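Long-range contact in DUF4621 domain-containing protein (Parabacteroides distasonis, PDB 4H3W), which is a putative secreted protein of unknown function built from two beta-barrel domains: residues A[245-256]-A[293-304]. Numbering follows the deposited sequence.
Sequences FDMSIEMVIMDE and RHIDLNLHLTGR
Asp246 and Phe245, which with Met254 bury the most surface of 245-256, meet Arg304, Thr302 and Leu301 at the N-terminal end of strand 246-254, opposite the C-terminal end of 294-302; the axes run antiparallel, at 154°. Arg304, extended from CG to NE, forms a salt bridge through NE to Asp246 OD1 (2.9 Å), striking the oxygen from above, carboxylate and guanidinium planes 50° apart. The guanidinium lays one face over Phe245 N. A water joins Asp246 OD2, Thr302 OG1 and Gly303 O, OD2 accepting from it while OD1 takes Arg304 NE. With an alanine at Arg304, Asp246 OD1 is likely to lose its charged mate and Glu308 its bridge to NH1. Over the Phe245 ring stands Leu301 CD1, 4.1 Å from the centroid and 8° off the normal, a CH-pi contact. At the far end Arg293 N (2.9 Å) and His294 N (3.0 Å) both donate to Met254 O, a classic beta bulge, while the doubly bent Met254 side chain brings CE to Asp296 OD2 (3.5 Å). Midway, Glu250 OE1 accepts His300 NE2 (3.0 Å) and Asn298 ND2 (3.1 Å) from opposite faces of its carboxylate plane. Strand 294-302 is flanked by 208-215, whose Arg214 pairs with Asp296, and strand 246-254 by 268-269; Ile249, Leu297 and Leu299 pack on Phe318 of strand 317-319, in the facing sheet of the barrel.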
loop_
_atom_site.group_PDB
_atom_site.type_symbol
_atom_site.label_atom_id
_atom_site.label_comp_id
_atom_site.label_asym_id
_atom_site.label_seq_id
_atom_site.Cartn_x
_atom_site.Cartn_y
_atom_site.Cartn_z
ATOM N N PHE A 245 5.019 -9.130 0.054
ATOM C CA PHE A 245 5.546 -8.500 -1.113
ATOM C C PHE A 245 6.678 -9.338 -1.625
ATOM O O PHE A 245 7.459 -9.855 -0.838
ATOM C CB PHE A 245 6.193 -7.123 -0.829
ATOM C CG PHE A 245 5.413 -6.219 0.048
ATOM C CD1 PHE A 245 4.286 -5.589 -0.421
ATOM C CD2 PHE A 245 5.859 -5.943 1.334
ATOM C CE1 PHE A 245 3.574 -4.690 0.409
ATOM C CE2 PHE A 245 5.161 -5.082 2.164
ATOM C CZ PHE A 245 4.019 -4.457 1.709
ATOM N N ASP A 246 6.812 -9.440 -2.940
ATOM C CA ASP A 246 8.071 -9.854 -3.539
ATOM C C ASP A 246 9.010 -8.635 -3.584
ATOM O O ASP A 246 8.546 -7.507 -3.575
ATOM C CB ASP A 246 7.860 -10.394 -4.938
ATOM C CG ASP A 246 7.178 -11.737 -4.956
ATOM O OD1 ASP A 246 7.293 -12.544 -3.995
ATOM O OD2 ASP A 246 6.499 -11.976 -5.959
HETATM N N MSE A 247 10.321 -8.843 -3.577
HETATM C CA MSE A 247 11.262 -7.717 -3.548
HETATM C C MSE A 247 12.290 -7.894 -4.628
HETATM O O MSE A 247 12.780 -9.001 -4.870
HETATM C CB MSE A 247 11.972 -7.629 -2.202
HETATM C CG MSE A 247 10.958 -7.587 -1.065
HETATM SE SE MSE A 247 11.950 -7.462 0.637
HETATM C CE MSE A 247 10.429 -6.939 1.819
ATOM N N SER A 248 12.590 -6.804 -5.316
ATOM C CA SER A 248 13.750 -6.687 -6.163
ATOM C C SER A 248 14.653 -5.697 -5.447
ATOM O O SER A 248 14.294 -4.505 -5.276
ATOM C CB SER A 248 13.380 -6.198 -7.562
ATOM O OG SER A 248 14.545 -6.083 -8.344
ATOM N N ILE A 249 15.811 -6.183 -5.002
ATOM C CA ILE A 249 16.658 -5.392 -4.144
ATOM C C ILE A 249 17.771 -4.765 -4.966
ATOM O O ILE A 249 18.597 -5.448 -5.578
ATOM C CB ILE A 249 17.244 -6.220 -2.994
ATOM C CG1 ILE A 249 16.122 -6.793 -2.141
ATOM C CG2 ILE A 249 18.205 -5.376 -2.161
ATOM C CD1 ILE A 249 16.570 -7.909 -1.234
ATOM N N GLU A 250 17.815 -3.442 -4.892
ATOM C CA GLU A 250 18.850 -2.640 -5.517
ATOM C C GLU A 250 19.707 -2.033 -4.415
ATOM O O GLU A 250 19.201 -1.306 -3.571
ATOM C CB GLU A 250 18.199 -1.565 -6.377
ATOM C CG GLU A 250 19.133 -0.607 -7.110
ATOM C CD GLU A 250 18.416 0.673 -7.627
ATOM O OE1 GLU A 250 17.324 1.044 -7.101
ATOM O OE2 GLU A 250 18.948 1.308 -8.571
HETATM N N MSE A 251 21.006 -2.297 -4.459
HETATM C CA MSE A 251 21.921 -1.859 -3.414
HETATM C C MSE A 251 22.626 -0.580 -3.799
HETATM O O MSE A 251 23.210 -0.471 -4.894
HETATM C CB MSE A 251 22.948 -2.978 -3.172
HETATM C CG MSE A 251 24.020 -2.494 -2.204
HETATM SE SE MSE A 251 25.136 -3.981 -1.557
HETATM C CE MSE A 251 23.831 -4.865 -0.409
ATOM N N VAL A 252 22.606 0.399 -2.894
ATOM C CA VAL A 252 23.378 1.608 -3.068
ATOM C C VAL A 252 24.350 1.756 -1.924
ATOM O O VAL A 252 24.000 1.647 -0.755
ATOM C CB VAL A 252 22.498 2.873 -3.166
ATOM C CG1 VAL A 252 23.351 4.099 -3.523
ATOM C CG2 VAL A 252 21.375 2.668 -4.186
ATOM N N ILE A 253 25.601 2.014 -2.285
ATOM C CA ILE A 253 26.640 2.223 -1.320
ATOM C C ILE A 253 26.767 3.721 -1.141
ATOM O O ILE A 253 26.947 4.413 -2.119
ATOM C CB ILE A 253 27.987 1.639 -1.803
ATOM C CG1 ILE A 253 27.852 0.156 -2.196
ATOM C CG2 ILE A 253 29.058 1.832 -0.738
ATOM C CD1 ILE A 253 27.469 -0.738 -1.061
HETATM N N MSE A 254 26.724 4.179 0.116
HETATM C CA MSE A 254 26.750 5.593 0.467
HETATM C C MSE A 254 27.996 5.955 1.251
HETATM O O MSE A 254 28.466 5.200 2.110
HETATM C CB MSE A 254 25.571 5.921 1.377
HETATM C CG MSE A 254 24.187 5.557 0.838
HETATM SE SE MSE A 254 23.740 6.861 -0.547
HETATM C CE MSE A 254 22.557 8.095 0.475
ATOM N N ASP A 255 28.525 7.150 0.989
ATOM C CA ASP A 255 29.690 7.661 1.692
ATOM C C ASP A 255 29.294 8.385 2.993
ATOM O O ASP A 255 28.107 8.405 3.358
ATOM C CB ASP A 255 30.509 8.524 0.739
ATOM C CG ASP A 255 29.924 9.932 0.509
ATOM O OD1 ASP A 255 28.973 10.391 1.198
ATOM O OD2 ASP A 255 30.479 10.604 -0.371
ATOM N N GLU A 256 30.279 8.916 3.708
ATOM C CA GLU A 256 30.038 9.533 5.033
ATOM C C GLU A 256 29.110 10.750 4.989
ATOM O O GLU A 256 28.544 11.120 6.010
ATOM C CB GLU A 256 31.347 9.933 5.704
ATOM C CG GLU A 256 32.177 10.961 4.958
ATOM C CD GLU A 256 33.532 11.225 5.619
ATOM O OE1 GLU A 256 33.678 11.004 6.839
ATOM O OE2 GLU A 256 34.448 11.666 4.911
ATOM N N ARG A 293 30.606 3.756 3.446
ATOM C CA ARG A 293 30.282 3.724 4.881
ATOM C C ARG A 293 28.948 3.054 5.222
ATOM O O ARG A 293 28.883 2.296 6.175
ATOM C CB ARG A 293 30.272 5.152 5.457
ATOM C CG ARG A 293 31.590 5.909 5.303
ATOM C CD ARG A 293 32.662 5.367 6.224
ATOM N NE ARG A 293 33.866 6.174 6.123
ATOM C CZ ARG A 293 34.778 6.079 5.160
ATOM N NH1 ARG A 293 34.670 5.197 4.185
ATOM N NH2 ARG A 293 35.819 6.872 5.190
ATOM N N HIS A 294 27.894 3.357 4.459
ATOM C CA HIS A 294 26.569 2.872 4.700
ATOM C C HIS A 294 26.075 2.135 3.459
ATOM O O HIS A 294 26.578 2.337 2.359
ATOM C CB HIS A 294 25.598 4.036 5.004
ATOM C CG HIS A 294 26.193 5.081 5.889
ATOM N ND1 HIS A 294 26.603 4.803 7.169
ATOM C CD2 HIS A 294 26.465 6.395 5.682
ATOM C CE1 HIS A 294 27.111 5.891 7.717
ATOM N NE2 HIS A 294 27.034 6.871 6.837
ATOM N N ILE A 295 25.031 1.352 3.675
ATOM C CA ILE A 295 24.309 0.715 2.594
ATOM C C ILE A 295 22.851 1.165 2.624
ATOM O O ILE A 295 22.212 1.133 3.674
ATOM C CB ILE A 295 24.432 -0.810 2.701
ATOM C CG1 ILE A 295 25.892 -1.241 2.451
ATOM C CG2 ILE A 295 23.544 -1.530 1.700
ATOM C CD1 ILE A 295 26.156 -2.661 2.844
ATOM N N ASP A 296 22.350 1.584 1.465
ATOM C CA ASP A 296 20.908 1.682 1.238
ATOM C C ASP A 296 20.432 0.516 0.365
ATOM O O ASP A 296 20.962 0.311 -0.730
ATOM C CB ASP A 296 20.542 2.992 0.557
ATOM C CG ASP A 296 20.406 4.148 1.536
ATOM O OD1 ASP A 296 20.094 3.925 2.718
ATOM O OD2 ASP A 296 20.565 5.278 1.096
ATOM N N LEU A 297 19.464 -0.244 0.871
ATOM C CA LEU A 297 18.758 -1.288 0.112
ATOM C C LEU A 297 17.469 -0.685 -0.391
ATOM O O LEU A 297 16.591 -0.330 0.409
ATOM C CB LEU A 297 18.475 -2.486 0.981
ATOM C CG LEU A 297 19.666 -3.205 1.620
ATOM C CD1 LEU A 297 19.238 -4.376 2.478
ATOM C CD2 LEU A 297 20.612 -3.658 0.509
ATOM N N ASN A 298 17.398 -0.429 -1.688
ATOM C CA ASN A 298 16.140 -0.013 -2.310
ATOM C C ASN A 298 15.282 -1.229 -2.611
ATOM O O ASN A 298 15.627 -2.066 -3.462
ATOM C CB ASN A 298 16.359 0.771 -3.584
ATOM C CG ASN A 298 17.083 2.087 -3.364
ATOM O OD1 ASN A 298 17.043 2.686 -2.292
ATOM N ND2 ASN A 298 17.724 2.549 -4.396
ATOM N N LEU A 299 14.195 -1.354 -1.880
ATOM C CA LEU A 299 13.346 -2.525 -1.979
ATOM C C LEU A 299 12.186 -2.209 -2.901
ATOM O O LEU A 299 11.256 -1.496 -2.518
ATOM C CB LEU A 299 12.855 -2.938 -0.605
ATOM C CG LEU A 299 13.864 -3.068 0.533
ATOM C CD1 LEU A 299 13.147 -3.423 1.831
ATOM C CD2 LEU A 299 14.918 -4.101 0.206
ATOM N N HIS A 300 12.253 -2.718 -4.120
ATOM C CA HIS A 300 11.180 -2.579 -5.108
ATOM C C HIS A 300 10.125 -3.672 -4.841
ATOM O O HIS A 300 10.358 -4.872 -5.091
ATOM C CB HIS A 300 11.796 -2.594 -6.521
ATOM C CG HIS A 300 12.840 -1.526 -6.723
ATOM N ND1 HIS A 300 12.565 -0.305 -7.312
ATOM C CD2 HIS A 300 14.158 -1.482 -6.379
ATOM C CE1 HIS A 300 13.665 0.425 -7.354
ATOM N NE2 HIS A 300 14.643 -0.258 -6.781
ATOM N N LEU A 301 9.015 -3.274 -4.215
ATOM C CA LEU A 301 7.983 -4.201 -3.730
ATOM C C LEU A 301 6.920 -4.411 -4.766
ATOM O O LEU A 301 6.471 -3.465 -5.414
ATOM C CB LEU A 301 7.325 -3.659 -2.446
ATOM C CG LEU A 301 8.243 -3.132 -1.370
ATOM C CD1 LEU A 301 7.415 -2.497 -0.268
ATOM C CD2 LEU A 301 9.115 -4.237 -0.822
ATOM N N THR A 302 6.525 -5.649 -4.956
ATOM C CA THR A 302 5.457 -5.968 -5.892
ATOM C C THR A 302 4.521 -6.979 -5.282
ATOM O O THR A 302 4.899 -7.796 -4.438
ATOM C CB THR A 302 6.009 -6.516 -7.227
ATOM O OG1 THR A 302 6.899 -7.605 -6.961
ATOM C CG2 THR A 302 6.745 -5.427 -8.010
ATOM N N GLY A 303 3.267 -6.892 -5.688
ATOM C CA GLY A 303 2.248 -7.774 -5.205
ATOM C C GLY A 303 2.354 -9.190 -5.674
ATOM O O GLY A 303 2.919 -9.466 -6.740
ATOM N N ARG A 304 1.795 -10.090 -4.882
ATOM C CA ARG A 304 1.694 -11.516 -5.231
ATOM C C ARG A 304 0.248 -11.852 -5.532
ATOM O O ARG A 304 -0.582 -10.955 -5.454
ATOM C CB ARG A 304 2.175 -12.374 -4.084
ATOM C CG ARG A 304 3.590 -12.025 -3.599
ATOM C CD ARG A 304 3.899 -12.759 -2.306
ATOM N NE ARG A 304 5.305 -12.637 -1.907
ATOM C CZ ARG A 304 5.773 -12.946 -0.699
ATOM N NH1 ARG A 304 4.964 -13.377 0.250
ATOM N NH2 ARG A 304 7.071 -12.813 -0.436
HETATM O O HOH W 1 5.491 -9.993 -7.550
HETATM O O HOH W 2 27.957 9.155 8.212
#